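Local structure of pngf-ii (4R4X) at residues Tyr396-Val408 and Gly507-Ala519. The protein is a bacterial peptide:N-glycosidase that removes N-linked glycans from glycoproteins, probably by hydrolysing the bond between the glycan and its asparagine. Numbering follows the deposited sequence. Where two conformers were deposited one is given.
Sequences YPTMFNSDKGVEV and GKHTIQVKIPQGA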
loop_
_atom_site.group_PDB
_atom_site.type_symbol
_atom_site.label_atom_id
_atom_site.label_comp_id
_atom_site.label_asym_id
_atom_site.label_seq_id
_atom_site.Cartn_x
_atom_site.Cartn_y
_atom_site.Cartn_z
ATOM N N TYR A 396 -9.150 28.954 -7.929
ATOM C CA TYR A 396 -7.932 28.642 -7.187
ATOM C C TYR A 396 -8.013 29.213 -5.795
ATOM O O TYR A 396 -8.671 30.220 -5.598
ATOM C CB TYR A 396 -6.712 29.220 -7.877
ATOM C CG TYR A 396 -6.394 28.540 -9.159
ATOM C CD1 TYR A 396 -6.963 28.978 -10.351
ATOM C CD2 TYR A 396 -5.531 27.455 -9.195
ATOM C CE1 TYR A 396 -6.671 28.364 -11.541
ATOM C CE2 TYR A 396 -5.223 26.840 -10.388
ATOM C CZ TYR A 396 -5.803 27.301 -11.550
ATOM O OH TYR A 396 -5.523 26.691 -12.735
ATOM N N PRO A 397 -7.305 28.591 -4.836
ATOM C CA PRO A 397 -7.389 29.020 -3.450
ATOM C C PRO A 397 -6.520 30.230 -3.120
ATOM O O PRO A 397 -5.491 30.122 -2.461
ATOM C CB PRO A 397 -6.972 27.754 -2.676
ATOM C CG PRO A 397 -6.054 27.041 -3.609
ATOM C CD PRO A 397 -6.671 27.265 -4.957
ATOM N N THR A 398 -6.984 31.389 -3.572
ATOM C CA THR A 398 -6.324 32.667 -3.357
ATOM C C THR A 398 -6.877 33.414 -2.133
ATOM O O THR A 398 -6.675 34.625 -1.980
ATOM C CB THR A 398 -6.511 33.527 -4.609
ATOM O OG1 THR A 398 -7.928 33.640 -4.909
ATOM C CG2 THR A 398 -5.824 32.884 -5.778
HETATM N N MSE A 399 -7.528 32.693 -1.222
HETATM C CA MSE A 399 -8.241 33.330 -0.103
HETATM C C MSE A 399 -7.351 33.828 1.004
HETATM O O MSE A 399 -7.813 34.512 1.905
HETATM C CB MSE A 399 -9.292 32.378 0.485
HETATM C CG MSE A 399 -8.769 31.166 1.237
HETATM SE SE MSE A 399 -8.399 29.678 -0.012
HETATM C CE MSE A 399 -10.243 29.221 -0.537
ATOM N N PHE A 400 -6.069 33.514 0.940
ATOM C CA PHE A 400 -5.193 33.740 2.076
ATOM C C PHE A 400 -4.578 35.129 2.104
ATOM O O PHE A 400 -3.841 35.466 3.024
ATOM C CB PHE A 400 -4.169 32.619 2.148
ATOM C CG PHE A 400 -4.781 31.306 2.514
ATOM C CD1 PHE A 400 -5.229 31.085 3.809
ATOM C CD2 PHE A 400 -4.928 30.305 1.582
ATOM C CE1 PHE A 400 -5.808 29.893 4.156
ATOM C CE2 PHE A 400 -5.495 29.093 1.929
ATOM C CZ PHE A 400 -5.946 28.886 3.216
ATOM N N ASN A 401 -4.939 35.976 1.143
ATOM C CA ASN A 401 -4.602 37.400 1.288
ATOM C C ASN A 401 -5.468 38.145 2.313
ATOM O O ASN A 401 -5.177 39.290 2.624
ATOM C CB ASN A 401 -4.569 38.136 -0.048
ATOM C CG ASN A 401 -5.946 38.332 -0.664
ATOM O OD1 ASN A 401 -6.208 39.371 -1.292
ATOM N ND2 ASN A 401 -6.814 37.362 -0.513
ATOM N N SER A 402 -6.515 37.509 2.840
ATOM C CA SER A 402 -7.288 38.084 3.937
ATOM C C SER A 402 -6.790 37.448 5.215
ATOM O O SER A 402 -6.565 36.238 5.243
ATOM C CB SER A 402 -8.776 37.784 3.806
ATOM O OG SER A 402 -9.441 37.950 5.055
ATOM N N ASP A 403 -6.689 38.242 6.280
ATOM C CA ASP A 403 -6.344 37.702 7.603
ATOM C C ASP A 403 -7.324 36.614 8.076
ATOM O O ASP A 403 -6.948 35.780 8.889
ATOM C CB ASP A 403 -6.258 38.817 8.656
ATOM C CG ASP A 403 -5.781 38.297 10.019
ATOM O OD1 ASP A 403 -4.587 37.975 10.164
ATOM O OD2 ASP A 403 -6.608 38.167 10.936
ATOM N N LYS A 404 -8.567 36.617 7.580
ATOM C CA LYS A 404 -9.552 35.604 7.982
ATOM C C LYS A 404 -9.196 34.204 7.440
ATOM O O LYS A 404 -9.555 33.195 8.035
ATOM C CB LYS A 404 -10.964 35.973 7.519
ATOM C CG LYS A 404 -12.002 34.916 7.880
ATOM C CD LYS A 404 -13.448 35.405 7.766
ATOM C CE LYS A 404 -14.393 34.264 7.385
ATOM N NZ LYS A 404 -15.816 34.720 7.354
ATOM N N GLY A 405 -8.494 34.151 6.314
ATOM C CA GLY A 405 -8.059 32.876 5.744
ATOM C C GLY A 405 -9.243 31.953 5.539
ATOM O O GLY A 405 -10.276 32.367 4.978
ATOM N N VAL A 406 -9.095 30.716 6.007
ATOM C CA VAL A 406 -10.161 29.725 5.957
ATOM C C VAL A 406 -10.633 29.493 7.395
ATOM O O VAL A 406 -9.859 29.133 8.249
ATOM C CB VAL A 406 -9.682 28.372 5.374
ATOM C CG1 VAL A 406 -10.719 27.300 5.649
ATOM C CG2 VAL A 406 -9.437 28.493 3.883
ATOM N N GLU A 407 -11.912 29.685 7.640
ATOM C CA GLU A 407 -12.464 29.576 8.984
ATOM C C GLU A 407 -13.689 28.715 8.874
ATOM O O GLU A 407 -14.549 28.974 8.019
ATOM C CB GLU A 407 -12.807 30.969 9.522
ATOM C CG GLU A 407 -13.469 30.968 10.887
ATOM C CD GLU A 407 -13.428 32.348 11.534
ATOM O OE1 GLU A 407 -13.097 32.421 12.740
ATOM O OE2 GLU A 407 -13.662 33.343 10.816
ATOM N N VAL A 408 -13.749 27.672 9.698
ATOM C CA VAL A 408 -14.834 26.698 9.676
ATOM C C VAL A 408 -15.366 26.478 11.104
ATOM O O VAL A 408 -14.574 26.364 12.041
ATOM C CB VAL A 408 -14.320 25.352 9.112
ATOM C CG1 VAL A 408 -15.460 24.401 8.796
ATOM C CG2 VAL A 408 -13.470 25.587 7.871
ATOM N N GLY A 507 -19.898 19.964 21.546
ATOM C CA GLY A 507 -20.371 21.327 21.323
ATOM C C GLY A 507 -19.676 21.967 20.142
ATOM O O GLY A 507 -19.039 21.285 19.340
ATOM N N LYS A 508 -19.809 23.280 20.041
ATOM C CA LYS A 508 -19.381 24.001 18.867
ATOM C C LYS A 508 -17.902 24.304 18.948
ATOM O O LYS A 508 -17.403 24.645 20.006
ATOM C CB LYS A 508 -20.147 25.320 18.745
ATOM C CG LYS A 508 -21.558 25.144 18.215
ATOM C CD LYS A 508 -21.992 26.268 17.261
ATOM C CE LYS A 508 -22.899 25.722 16.160
ATOM N NZ LYS A 508 -23.977 26.662 15.765
ATOM N N HIS A 509 -17.219 24.217 17.808
ATOM C CA HIS A 509 -15.815 24.572 17.721
ATOM C C HIS A 509 -15.550 25.256 16.401
ATOM O O HIS A 509 -16.335 25.144 15.459
ATOM C CB HIS A 509 -14.938 23.321 17.853
ATOM C CG HIS A 509 -14.991 22.693 19.209
ATOM N ND1 HIS A 509 -14.231 23.142 20.273
ATOM C CD2 HIS A 509 -15.719 21.655 19.678
ATOM C CE1 HIS A 509 -14.500 22.417 21.340
ATOM N NE2 HIS A 509 -15.403 21.512 21.009
ATOM N N THR A 510 -14.457 25.994 16.338
ATOM C CA THR A 510 -13.986 26.597 15.098
ATOM C C THR A 510 -12.528 26.254 14.841
ATOM O O THR A 510 -11.707 26.165 15.774
ATOM C CB THR A 510 -14.101 28.127 15.125
ATOM O OG1 THR A 510 -13.226 28.653 16.137
ATOM C CG2 THR A 510 -15.550 28.557 15.343
ATOM N N ILE A 511 -12.189 26.012 13.593
ATOM C CA ILE A 511 -10.788 25.874 13.243
ATOM C C ILE A 511 -10.531 26.929 12.187
ATOM O O ILE A 511 -11.401 27.208 11.355
ATOM C CB ILE A 511 -10.434 24.464 12.768
ATOM C CG1 ILE A 511 -10.399 23.505 13.955
ATOM C CG2 ILE A 511 -9.060 24.458 12.092
ATOM C CD1 ILE A 511 -10.344 22.017 13.591
ATOM N N GLN A 512 -9.352 27.533 12.238
ATOM C CA GLN A 512 -8.984 28.561 11.282
ATOM C C GLN A 512 -7.547 28.399 10.792
ATOM O O GLN A 512 -6.672 28.044 11.566
ATOM C CB GLN A 512 -9.168 29.930 11.899
ATOM C CG GLN A 512 -8.833 31.061 10.936
ATOM C CD GLN A 512 -9.103 32.417 11.534
ATOM O OE1 GLN A 512 -9.563 33.339 10.847
ATOM N NE2 GLN A 512 -8.826 32.546 12.807
ATOM N N VAL A 513 -7.336 28.627 9.496
ATOM C CA VAL A 513 -5.989 28.633 8.907
ATOM C C VAL A 513 -5.696 29.991 8.329
ATOM O O VAL A 513 -6.498 30.518 7.566
ATOM C CB VAL A 513 -5.839 27.602 7.777
ATOM C CG1 VAL A 513 -4.413 27.593 7.220
ATOM C CG2 VAL A 513 -6.221 26.234 8.304
ATOM N N LYS A 514 -4.534 30.535 8.684
ATOM C CA LYS A 514 -4.054 31.804 8.165
ATOM C C LYS A 514 -2.671 31.554 7.557
ATOM O O LYS A 514 -1.865 30.836 8.148
ATOM C CB LYS A 514 -3.898 32.836 9.284
ATOM C CG LYS A 514 -5.184 33.226 10.000
ATOM C CD LYS A 514 -4.950 34.414 10.927
ATOM C CE LYS A 514 -6.156 34.688 11.805
ATOM N NZ LYS A 514 -5.860 35.818 12.717
ATOM N N ILE A 515 -2.420 32.141 6.384
ATOM C CA ILE A 515 -1.134 32.053 5.667
ATOM C C ILE A 515 -0.891 33.418 5.015
ATOM O O ILE A 515 -1.814 33.942 4.377
ATOM C CB ILE A 515 -1.218 30.979 4.545
ATOM C CG1 ILE A 515 -1.646 29.630 5.124
ATOM C CG2 ILE A 515 0.096 30.818 3.811
ATOM C CD1 ILE A 515 -1.983 28.595 4.058
ATOM N N PRO A 516 0.318 34.011 5.161
ATOM C CA PRO A 516 0.610 35.319 4.554
ATOM C C PRO A 516 0.909 35.168 3.059
ATOM O O PRO A 516 2.069 35.202 2.627
ATOM C CB PRO A 516 1.822 35.831 5.341
ATOM C CG PRO A 516 2.488 34.602 5.822
ATOM C CD PRO A 516 1.448 33.533 5.966
ATOM N N GLN A 517 -0.169 34.998 2.301
ATOM C CA GLN A 517 -0.113 34.698 0.871
ATOM C C GLN A 517 0.603 35.812 0.150
ATOM O O GLN A 517 0.413 36.992 0.471
ATOM C CB GLN A 517 -1.524 34.558 0.343
ATOM C CG GLN A 517 -1.666 34.206 -1.133
ATOM C CD GLN A 517 -3.121 33.967 -1.456
ATOM O OE1 GLN A 517 -3.663 32.897 -1.161
ATOM N NE2 GLN A 517 -3.763 34.961 -2.061
ATOM N N GLY A 518 1.432 35.452 -0.817
ATOM C CA GLY A 518 2.242 36.444 -1.525
ATOM C C GLY A 518 1.386 37.222 -2.512
ATOM O O GLY A 518 0.323 36.743 -2.937
ATOM N N ALA A 519 1.859 38.418 -2.878
ATOM C CA ALA A 519 1.148 39.317 -3.799
ATOM C C ALA A 519 1.266 38.812 -5.237
ATOM O O ALA A 519 2.253 38.150 -5.572
ATOM C CB ALA A 519 1.724 40.726 -3.701
HETATM O O HOH W 1 -4.358 34.345 5.602
#
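Phe-400 is clamped between Ile-515 CD1, centred over one ring face at 3.9 Å from the centroid in a CH-pi contact, and CG of its own neighbour, selenomethionine Met-399, over the other. The carbonyl O of Val-513 and the amide O of Gln-517 lie at the ring's edge. Gln-517 reaches this loop with its chain stretched out, CG trans to the backbone N (chi1 -178°), and its amide stands nearly upright to the ring. Gln-517 NE2 donates to Thr-398 O at 2.9 Å and its OE1 accepts from Phe-400 N at 3.3 Å; both donors sit above the acceptor's carbonyl plane. These two bonds fix the rotation of the amide. Water 1 accepts from Ile-515 N and lies 2.9 Å from Phe-400 O, linking the two backbones.

Farther along, Lys-514 runs extended past Asp-403 O to a salt bridge, Lys-514 NZ to Asp-403 OD2 at 3.0 Å, on the syn side but tilted 28° out of the carboxylate plane. Ser-402 OG accepts from Lys-404 N in an ST turn, within the type I turn from Ser-402 to Gly-405. Val-406 and Val-408 then form antiparallel hydrogen-bonded pairs with Val-513 and Ile-511. Strand 442-446 flanks 507-514 on its other side, making this the edge pairing of a four-stranded antiparallel sheet in the C-terminal PNGase F domain.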